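Local coordinates for ThiJ/pfpI family protein (Bacillus anthracis, PDB 3EFE) that is of unestablished function but belongs to the DJ-1/PfpI family, whose known members include chaperones, proteases and glyoxalase-like enzymes, at residues Asn120-Leu134 with Pro142-Val156. Residues are numbered along the deposited sequence; the frame is centred on the assembly and turned at random.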
ATOM      1  N   ASN D 120      -0.644 -13.664  21.120  1.00 46.89           N
ATOM      2  CA  ASN D 120      -1.559 -13.961  22.220  1.00 47.43           C
ATOM      3  C   ASN D 120      -2.396 -15.242  22.163  1.00 48.10           C
ATOM      4  O   ASN D 120      -3.132 -15.532  23.108  1.00 49.16           O
ATOM      5  CB  ASN D 120      -2.499 -12.795  22.477  1.00 47.34           C
ATOM      6  CG  ASN D 120      -2.950 -12.722  23.982  1.00 46.30           C
ATOM      7  OD1 ASN D 120      -4.117 -12.480  24.279  1.00 42.38           O
ATOM      8  ND2 ASN D 120      -1.999 -12.897  24.897  1.00 37.68           N
ATOM      9  N   MET D 121      -2.305 -16.016  21.091  1.00 48.74           N
ATOM     10  CA  MET D 121      -3.069 -17.289  20.990  1.00 48.20           C
ATOM     11  C   MET D 121      -2.147 -18.504  21.211  1.00 47.88           C
ATOM     12  O   MET D 121      -2.590 -19.670  21.211  1.00 48.07           O
ATOM     13  CB  MET D 121      -3.819 -17.366  19.662  1.00 47.33           C
ATOM     14  CG  MET D 121      -4.860 -16.352  19.547  1.00 47.38           C
ATOM     15  SD  MET D 121      -6.449 -16.888  20.139  1.00 47.23           S
ATOM     16  CE  MET D 121      -6.990 -15.283  20.608  1.00 46.14           C
ATOM     17  N   GLY D 122      -0.882 -18.200  21.469  1.00 48.30           N
ATOM     18  CA  GLY D 122       0.143 -19.200  21.726  1.00 47.69           C
ATOM     19  C   GLY D 122       0.934 -19.571  20.505  1.00 47.96           C
ATOM     20  O   GLY D 122       1.943 -20.342  20.594  1.00 47.58           O
ATOM     21  N   TYR D 123       0.502 -19.066  19.333  1.00 48.33           N
ATOM     22  CA  TYR D 123       1.014 -19.674  18.070  1.00 46.83           C
ATOM     23  C   TYR D 123       2.460 -19.318  17.736  1.00 46.54           C
ATOM     24  O   TYR D 123       3.075 -20.023  16.936  1.00 48.05           O
ATOM     25  CB  TYR D 123       0.166 -19.338  16.869  1.00 46.93           C
ATOM     26  CG  TYR D 123      -1.340 -19.573  16.923  1.00 46.89           C
ATOM     27  CD1 TYR D 123      -1.875 -20.737  17.392  1.00 47.06           C
ATOM     28  CD2 TYR D 123      -2.223 -18.634  16.371  1.00 47.11           C
ATOM     29  CE1 TYR D 123      -3.263 -20.958  17.348  1.00 46.04           C
ATOM     30  CE2 TYR D 123      -3.597 -18.844  16.342  1.00 46.56           C
ATOM     31  CZ  TYR D 123      -4.098 -20.028  16.806  1.00 46.22           C
ATOM     32  OH  TYR D 123      -5.462 -20.245  16.781  1.00 47.52           O
ATOM     33  N   LEU D 124       3.014 -18.257  18.324  1.00 45.81           N
ATOM     34  CA  LEU D 124       4.440 -17.867  18.116  1.00 46.38           C
ATOM     35  C   LEU D 124       5.401 -18.408  19.239  1.00 46.89           C
ATOM     36  O   LEU D 124       6.592 -18.029  19.383  1.00 45.11           O
ATOM     37  CB  LEU D 124       4.539 -16.326  18.035  1.00 45.55           C
ATOM     38  CG  LEU D 124       3.625 -15.506  17.093  1.00 44.15           C
ATOM     39  CD1 LEU D 124       4.047 -14.059  17.113  1.00 42.38           C
ATOM     40  CD2 LEU D 124       3.601 -15.995  15.617  1.00 42.07           C
ATOM     41  N   ASP D 125       4.840 -19.262  20.084  1.00 48.84           N
ATOM     42  CA  ASP D 125       5.558 -19.759  21.253  1.00 49.73           C
ATOM     43  C   ASP D 125       6.691 -20.606  20.831  1.00 50.94           C
ATOM     44  O   ASP D 125       7.677 -20.612  21.540  1.00 51.72           O
ATOM     45  CB  ASP D 125       4.644 -20.570  22.185  1.00 50.07           C
ATOM     46  CG  ASP D 125       3.791 -19.689  23.060  1.00 48.18           C
ATOM     47  OD1 ASP D 125       3.897 -18.460  22.891  1.00 46.99           O
ATOM     48  OD2 ASP D 125       3.013 -20.201  23.901  1.00 49.18           O
ATOM     49  N   THR D 126       6.578 -21.298  19.675  1.00 51.82           N
ATOM     50  CA  THR D 126       7.664 -22.164  19.215  1.00 52.53           C
ATOM     51  C   THR D 126       7.965 -22.002  17.717  1.00 53.95           C
ATOM     52  O   THR D 126       8.526 -22.915  17.080  1.00 54.83           O
ATOM     53  CB  THR D 126       7.435 -23.655  19.626  1.00 52.60           C
ATOM     54  OG1 THR D 126       6.040 -23.990  19.507  1.00 53.23           O
ATOM     55  CG2 THR D 126       7.896 -23.904  21.119  1.00 51.71           C
ATOM     56  N   ARG D 127       7.631 -20.828  17.162  1.00 53.88           N
ATOM     57  CA  ARG D 127       8.062 -20.484  15.791  1.00 53.39           C
ATOM     58  C   ARG D 127       8.934 -19.222  15.795  1.00 52.46           C
ATOM     59  O   ARG D 127       8.695 -18.331  16.610  1.00 51.95           O
ATOM     60  CB  ARG D 127       6.839 -20.279  14.921  1.00 53.09           C
ATOM     61  CG  ARG D 127       5.929 -21.435  14.908  1.00 53.83           C
ATOM     62  CD  ARG D 127       4.666 -21.097  14.205  1.00 57.44           C
ATOM     63  NE  ARG D 127       4.231 -22.213  13.372  1.00 62.38           N
ATOM     64  CZ  ARG D 127       3.155 -22.963  13.612  1.00 64.76           C
ATOM     65  NH1 ARG D 127       2.916 -23.986  12.767  1.00 64.28           N
ATOM     66  NH2 ARG D 127       2.328 -22.704  14.663  1.00 63.67           N
ATOM     67  N   LYS D 128       9.940 -19.147  14.917  1.00 51.16           N
ATOM     68  CA  LYS D 128      10.688 -17.898  14.748  1.00 51.00           C
ATOM     69  C   LYS D 128       9.699 -16.826  14.263  1.00 50.14           C
ATOM     70  O   LYS D 128       8.788 -17.083  13.475  1.00 50.12           O
ATOM     71  CB  LYS D 128      11.830 -18.003  13.736  1.00 51.24           C
ATOM     72  CG  LYS D 128      12.894 -19.129  13.966  1.00 52.92           C
ATOM     73  CD  LYS D 128      13.404 -19.902  12.648  1.00 53.61           C
ATOM     74  CE  LYS D 128      13.533 -19.080  11.301  1.00 55.62           C
ATOM     75  NZ  LYS D 128      14.413 -17.843  11.363  1.00 57.52           N
ATOM     76  N   HIS D 129       9.851 -15.614  14.773  1.00 49.54           N
ATOM     77  CA  HIS D 129       8.920 -14.554  14.448  1.00 47.95           C
ATOM     78  C   HIS D 129       9.512 -13.223  14.830  1.00 46.34           C
ATOM     79  O   HIS D 129      10.476 -13.131  15.605  1.00 46.41           O
ATOM     80  CB  HIS D 129       7.628 -14.758  15.181  1.00 47.77           C
ATOM     81  CG  HIS D 129       7.790 -14.782  16.668  1.00 49.37           C
ATOM     82  ND1 HIS D 129       7.673 -13.648  17.450  1.00 48.24           N
ATOM     83  CD2 HIS D 129       8.098 -15.794  17.510  1.00 46.69           C
ATOM     84  CE1 HIS D 129       7.877 -13.980  18.710  1.00 48.25           C
ATOM     85  NE2 HIS D 129       8.138 -15.271  18.773  1.00 46.96           N
ATOM     86  N   THR D 130       8.931 -12.187  14.254  1.00 44.43           N
ATOM     87  CA  THR D 130       9.153 -10.834  14.700  1.00 43.48           C
ATOM     88  C   THR D 130       7.797 -10.118  14.967  1.00 43.11           C
ATOM     89  O   THR D 130       6.721 -10.702  14.883  1.00 43.28           O
ATOM     90  CB  THR D 130      10.082 -10.133  13.725  1.00 43.57           C
ATOM     91  OG1 THR D 130      10.659  -9.010  14.366  1.00 41.82           O
ATOM     92  CG2 THR D 130       9.381  -9.724  12.412  1.00 42.77           C
ATOM     93  N   SER D 131       7.869  -8.874  15.377  1.00 42.97           N
ATOM     94  CA  SER D 131       6.688  -8.032  15.637  1.00 41.72           C
ATOM     95  C   SER D 131       7.189  -6.623  15.593  1.00 41.07           C
ATOM     96  O   SER D 131       8.343  -6.401  15.349  1.00 41.57           O
ATOM     97  CB  SER D 131       5.993  -8.345  16.964  1.00 41.11           C
ATOM     98  OG  SER D 131       6.728  -7.941  18.111  1.00 41.55           O
ATOM     99  N   ASN D 132       6.323  -5.658  15.799  1.00 40.91           N
ATOM    100  CA  ASN D 132       6.766  -4.286  15.882  1.00 40.81           C
ATOM    101  C   ASN D 132       7.792  -4.059  16.960  1.00 39.66           C
ATOM    102  O   ASN D 132       8.751  -3.370  16.745  1.00 38.76           O
ATOM    103  CB  ASN D 132       5.553  -3.346  16.031  1.00 41.29           C
ATOM    104  CG  ASN D 132       4.747  -3.262  14.737  1.00 46.01           C
ATOM    105  OD1 ASN D 132       5.325  -3.272  13.636  1.00 48.54           O
ATOM    106  ND2 ASN D 132       3.396  -3.138  14.855  1.00 51.73           N
ATOM    107  N   ASN D 133       7.568  -4.632  18.130  1.00 39.53           N
ATOM    108  CA  ASN D 133       8.435  -4.405  19.288  1.00 39.07           C
ATOM    109  C   ASN D 133       8.193  -5.530  20.306  1.00 37.77           C
ATOM    110  O   ASN D 133       7.037  -5.768  20.721  1.00 35.91           O
ATOM    111  CB  ASN D 133       8.064  -3.048  19.937  1.00 39.43           C
ATOM    112  CG  ASN D 133       8.889  -2.756  21.183  1.00 40.58           C
ATOM    113  OD1 ASN D 133       8.400  -2.907  22.313  1.00 35.49           O
ATOM    114  ND2 ASN D 133      10.172  -2.367  20.978  1.00 38.25           N
ATOM    115  N   LEU D 134       9.264  -6.209  20.686  1.00 36.90           N
ATOM    116  CA  LEU D 134       9.195  -7.255  21.690  1.00 37.82           C
ATOM    117  C   LEU D 134       8.542  -6.825  23.025  1.00 37.79           C
ATOM    118  O   LEU D 134       7.583  -7.486  23.497  1.00 36.93           O
ATOM    119  CB  LEU D 134      10.604  -7.685  22.000  1.00 38.23           C
ATOM    120  CG  LEU D 134      10.780  -8.836  22.994  1.00 37.56           C
ATOM    121  CD1 LEU D 134       9.899 -10.059  22.599  1.00 35.56           C
ATOM    122  CD2 LEU D 134      12.232  -9.117  22.942  1.00 38.43           C
ATOM    123  N   PRO D 142      -0.475 -11.455  27.323  1.00 48.19           N
ATOM    124  CA  PRO D 142      -0.344 -12.327  28.500  1.00 48.66           C
ATOM    125  C   PRO D 142       0.027 -13.812  28.218  1.00 49.55           C
ATOM    126  O   PRO D 142       0.862 -14.376  28.952  1.00 48.57           O
ATOM    127  CB  PRO D 142      -1.737 -12.291  29.153  1.00 48.92           C
ATOM    128  CG  PRO D 142      -2.601 -11.395  28.328  1.00 49.76           C
ATOM    129  CD  PRO D 142      -1.695 -10.634  27.387  1.00 49.23           C
ATOM    130  N   ASN D 143      -0.627 -14.438  27.221  1.00 49.85           N
ATOM    131  CA  ASN D 143      -0.392 -15.853  26.924  1.00 50.42           C
ATOM    132  C   ASN D 143       0.726 -16.122  25.878  1.00 49.47           C
ATOM    133  O   ASN D 143       0.775 -17.205  25.283  1.00 49.94           O
ATOM    134  CB  ASN D 143      -1.685 -16.743  26.701  1.00 51.71           C
ATOM    135  CG  ASN D 143      -2.964 -15.962  26.325  1.00 56.20           C
ATOM    136  OD1 ASN D 143      -2.917 -14.924  25.663  1.00 66.54           O
ATOM    137  ND2 ASN D 143      -4.132 -16.526  26.684  1.00 54.03           N
ATOM    138  N   TYR D 144       1.630 -15.139  25.719  1.00 46.85           N
ATOM    139  CA  TYR D 144       2.777 -15.219  24.811  1.00 46.38           C
ATOM    140  C   TYR D 144       3.979 -15.756  25.539  1.00 45.70           C
ATOM    141  O   TYR D 144       4.389 -15.213  26.534  1.00 46.04           O
ATOM    142  CB  TYR D 144       3.075 -13.840  24.200  1.00 42.89           C
ATOM    143  CG  TYR D 144       4.370 -13.709  23.459  1.00 42.32           C
ATOM    144  CD1 TYR D 144       4.608 -14.392  22.284  1.00 39.89           C
ATOM    145  CD2 TYR D 144       5.354 -12.852  23.900  1.00 40.00           C
ATOM    146  CE1 TYR D 144       5.838 -14.259  21.617  1.00 38.04           C
ATOM    147  CE2 TYR D 144       6.591 -12.712  23.204  1.00 36.76           C
ATOM    148  CZ  TYR D 144       6.800 -13.392  22.076  1.00 36.22           C
ATOM    149  OH  TYR D 144       8.008 -13.208  21.408  1.00 36.09           O
ATOM    150  N   LYS D 145       4.559 -16.831  25.041  1.00 46.67           N
ATOM    151  CA  LYS D 145       5.735 -17.449  25.688  1.00 47.83           C
ATOM    152  C   LYS D 145       6.890 -17.702  24.698  1.00 48.57           C
ATOM    153  O   LYS D 145       7.773 -18.594  24.909  1.00 49.15           O
ATOM    154  CB  LYS D 145       5.315 -18.764  26.379  1.00 48.57           C
ATOM    155  CG  LYS D 145       4.207 -18.658  27.451  1.00 47.84           C
ATOM    156  CD  LYS D 145       3.582 -20.049  27.737  1.00 48.89           C
ATOM    157  CE  LYS D 145       2.222 -19.996  28.477  1.00 51.23           C
ATOM    158  NZ  LYS D 145       2.110 -18.848  29.458  1.00 53.61           N
ATOM    159  N   GLY D 146       6.916 -16.894  23.631  1.00 48.56           N
ATOM    160  CA  GLY D 146       7.810 -17.125  22.499  1.00 48.16           C
ATOM    161  C   GLY D 146       8.989 -16.216  22.489  1.00 47.60           C
ATOM    162  O   GLY D 146       9.644 -16.131  21.514  1.00 47.59           O
ATOM    163  N   GLU D 147       9.294 -15.540  23.574  1.00 48.89           N
ATOM    164  CA  GLU D 147      10.392 -14.564  23.551  1.00 50.13           C
ATOM    165  C   GLU D 147      11.724 -15.068  23.042  1.00 51.13           C
ATOM    166  O   GLU D 147      12.532 -14.308  22.495  1.00 52.12           O
ATOM    167  CB  GLU D 147      10.625 -13.987  24.942  1.00 50.54           C
ATOM    168  CG  GLU D 147      11.537 -12.767  24.862  1.00 51.39           C
ATOM    169  CD  GLU D 147      11.894 -12.102  26.178  1.00 52.25           C
ATOM    170  OE1 GLU D 147      13.051 -11.585  26.215  1.00 54.57           O
ATOM    171  OE2 GLU D 147      11.042 -12.075  27.114  1.00 55.55           O
ATOM    172  N   LYS D 148      11.982 -16.348  23.269  1.00 52.09           N
ATOM    173  CA  LYS D 148      13.235 -17.002  22.887  1.00 52.47           C
ATOM    174  C   LYS D 148      13.383 -17.018  21.334  1.00 53.18           C
ATOM    175  O   LYS D 148      14.492 -16.798  20.795  1.00 54.13           O
ATOM    176  CB  LYS D 148      13.231 -18.431  23.528  1.00 52.96           C
ATOM    177  CG  LYS D 148      14.332 -19.372  23.174  1.00 52.51           C
ATOM    178  CD  LYS D 148      15.553 -19.117  24.022  1.00 53.76           C
ATOM    179  CE  LYS D 148      16.747 -20.029  23.560  1.00 53.70           C
ATOM    180  NZ  LYS D 148      16.720 -21.447  24.081  1.00 49.87           N
ATOM    181  N   PHE D 149      12.240 -17.268  20.668  1.00 52.61           N
ATOM    182  CA  PHE D 149      12.055 -17.391  19.212  1.00 51.66           C
ATOM    183  C   PHE D 149      11.969 -16.102  18.399  1.00 50.84           C
ATOM    184  O   PHE D 149      12.043 -16.133  17.152  1.00 51.32           O
ATOM    185  CB  PHE D 149      10.804 -18.224  18.945  1.00 52.83           C
ATOM    186  CG  PHE D 149      10.982 -19.654  19.350  1.00 55.01           C
ATOM    187  CD1 PHE D 149      11.545 -20.580  18.448  1.00 56.03           C
ATOM    188  CD2 PHE D 149      10.683 -20.071  20.663  1.00 55.20           C
ATOM    189  CE1 PHE D 149      11.775 -21.909  18.843  1.00 56.19           C
ATOM    190  CE2 PHE D 149      10.903 -21.392  21.062  1.00 54.64           C
ATOM    191  CZ  PHE D 149      11.446 -22.314  20.145  1.00 55.04           C
ATOM    192  N   TYR D 150      11.857 -14.998  19.114  1.00 48.59           N
ATOM    193  CA  TYR D 150      11.768 -13.691  18.584  1.00 48.56           C
ATOM    194  C   TYR D 150      13.063 -13.173  17.998  1.00 48.00           C
ATOM    195  O   TYR D 150      14.078 -13.159  18.666  1.00 47.44           O
ATOM    196  CB  TYR D 150      11.297 -12.710  19.697  1.00 46.99           C
ATOM    197  CG  TYR D 150      10.942 -11.321  19.190  1.00 46.63           C
ATOM    198  CD1 TYR D 150       9.624 -10.964  18.986  1.00 45.31           C
ATOM    199  CD2 TYR D 150      11.944 -10.371  18.896  1.00 44.94           C
ATOM    200  CE1 TYR D 150       9.273  -9.699  18.498  1.00 44.87           C
ATOM    201  CE2 TYR D 150      11.620  -9.137  18.413  1.00 45.44           C
ATOM    202  CZ  TYR D 150      10.268  -8.806  18.213  1.00 45.23           C
ATOM    203  OH  TYR D 150       9.932  -7.579  17.736  1.00 44.45           O
ATOM    204  N   GLU D 151      12.959 -12.629  16.783  1.00 48.76           N
ATOM    205  CA  GLU D 151      14.060 -12.016  16.047  1.00 50.42           C
ATOM    206  C   GLU D 151      13.779 -10.575  15.677  1.00 49.40           C
ATOM    207  O   GLU D 151      12.665 -10.128  15.790  1.00 49.65           O
ATOM    208  CB  GLU D 151      14.305 -12.799  14.751  1.00 50.17           C
ATOM    209  CG  GLU D 151      14.941 -14.093  14.973  1.00 53.18           C
ATOM    210  CD  GLU D 151      14.941 -14.928  13.725  1.00 55.85           C
ATOM    211  OE1 GLU D 151      15.028 -14.342  12.604  1.00 63.50           O
ATOM    212  OE2 GLU D 151      14.867 -16.179  13.861  1.00 65.63           O
ATOM    213  N   LEU D 152      14.801  -9.858  15.211  1.00 50.08           N
ATOM    214  CA  LEU D 152      14.699  -8.399  14.910  1.00 50.59           C
ATOM    215  C   LEU D 152      14.048  -8.157  13.564  1.00 50.17           C
ATOM    216  O   LEU D 152      13.446  -7.125  13.364  1.00 51.99           O
ATOM    217  CB  LEU D 152      16.080  -7.703  14.927  1.00 51.14           C
ATOM    218  CG  LEU D 152      16.440  -6.805  16.133  1.00 53.00           C
ATOM    219  CD1 LEU D 152      16.046  -7.402  17.532  1.00 53.53           C
ATOM    220  CD2 LEU D 152      17.944  -6.429  16.085  1.00 52.43           C
ATOM    221  N   GLY D 153      14.183  -9.102  12.636  1.00 48.93           N
ATOM    222  CA  GLY D 153      13.443  -9.029  11.402  1.00 47.58           C
ATOM    223  C   GLY D 153      14.030  -7.910  10.622  1.00 45.17           C
ATOM    224  O   GLY D 153      15.231  -7.855  10.500  1.00 46.10           O
ATOM    225  N   PRO D 154      13.212  -6.992  10.093  1.00 42.79           N
ATOM    226  CA  PRO D 154      11.788  -6.700  10.275  1.00 41.44           C
ATOM    227  C   PRO D 154      10.776  -7.677   9.609  1.00 39.92           C
ATOM    228  O   PRO D 154       9.593  -7.428   9.692  1.00 39.05           O
ATOM    229  CB  PRO D 154      11.665  -5.312   9.602  1.00 41.46           C
ATOM    230  CG  PRO D 154      12.592  -5.505   8.349  1.00 41.86           C
ATOM    231  CD  PRO D 154      13.803  -6.128   9.034  1.00 42.78           C
ATOM    232  N   ALA D 155      11.249  -8.682   8.887  1.00 38.88           N
ATOM    233  CA  ALA D 155      10.455  -9.799   8.368  1.00 39.10           C
ATOM    234  C   ALA D 155      11.223 -11.110   8.618  1.00 38.96           C
ATOM    235  O   ALA D 155      12.466 -11.180   8.446  1.00 38.91           O
ATOM    236  CB  ALA D 155      10.096  -9.617   6.809  1.00 36.44           C
ATOM    237  N   VAL D 156      10.476 -12.131   9.024  1.00 39.65           N
ATOM    238  CA  VAL D 156      11.022 -13.420   9.443  1.00 40.48           C
ATOM    239  C   VAL D 156      10.107 -14.492   8.847  1.00 41.25           C
ATOM    240  O   VAL D 156       8.855 -14.373   8.865  1.00 40.52           O
ATOM    241  CB  VAL D 156      10.998 -13.590  11.044  1.00 41.19           C
ATOM    242  CG1 VAL D 156      11.267 -15.040  11.498  1.00 37.65           C
ATOM    243  CG2 VAL D 156      11.899 -12.539  11.800  1.00 40.11           C
TER
HETATM  244  O   HOH W   1       7.499 -15.809  11.292  1.00 34.69           O
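The Tyr-150 ring is held between the backbone at 129-130 and Leu-134, the first residue of helix 134-140: Thr-130 CA and His-129 O cover one face, while Leu-134 CD1 presses on the opposite face, 4.0 Å from the centroid of the Tyr-150 ring. With CG swung anti to the backbone N (chi1 -170°), the ring reaches in between them. A broad, flat side chain suits this slot, and its hydroxyl adds a polar end: Tyr-150 OH shares a hydrogen bond of 3.2 Å with Ser-131 OG, which sits at the ring edge and also bonds Thr-137 in helix 134-140.

Phe-149 lays its ring against the backbone of 125-127. Thr-126 CA stands almost over the ring centre, a CH-pi contact 3.8 Å from the centroid of the Phe-149 ring and 10° off its normal; a flat apolar ring suits this place.

Buried His-129 joins Tyr-150 and Tyr-144 in an aromatic cluster, meeting Tyr-144 rim to rim with planes at 80°. Tyr-150 CA lies over one face of the imidazole and Leu-124 CB over the other. His-129 NE2 donates to Gly-146 O at 3.2 Å, and Phe-149 N reaches that oxygen from the opposite face of its plane. His-129 and Tyr-150 form an isolated beta bridge: His-129 N bonds Phe-149 O, and Glu-151 N meets His-129 O nearly head-on at 2.8 Å. Gly-146 suits its place because a CB there would collide with Leu-124 O.

Farther along, Thr-130 OG1 donates to Glu-151 O (2.7 Å); at the other end Lys-145 N donates to Asp-125 OD1 at 2.8 Å, from above the carboxylate plane. Lys-128 and Glu-151 close a salt bridge at the margin. The bond from His-129 NE2 to Gly-146 O implies a proton on NE2, and two donors hold that oxygen in place. Side chain and backbone of His-129 together tie its loop to the turn at 146-149 and the residues leading to strand 155-158.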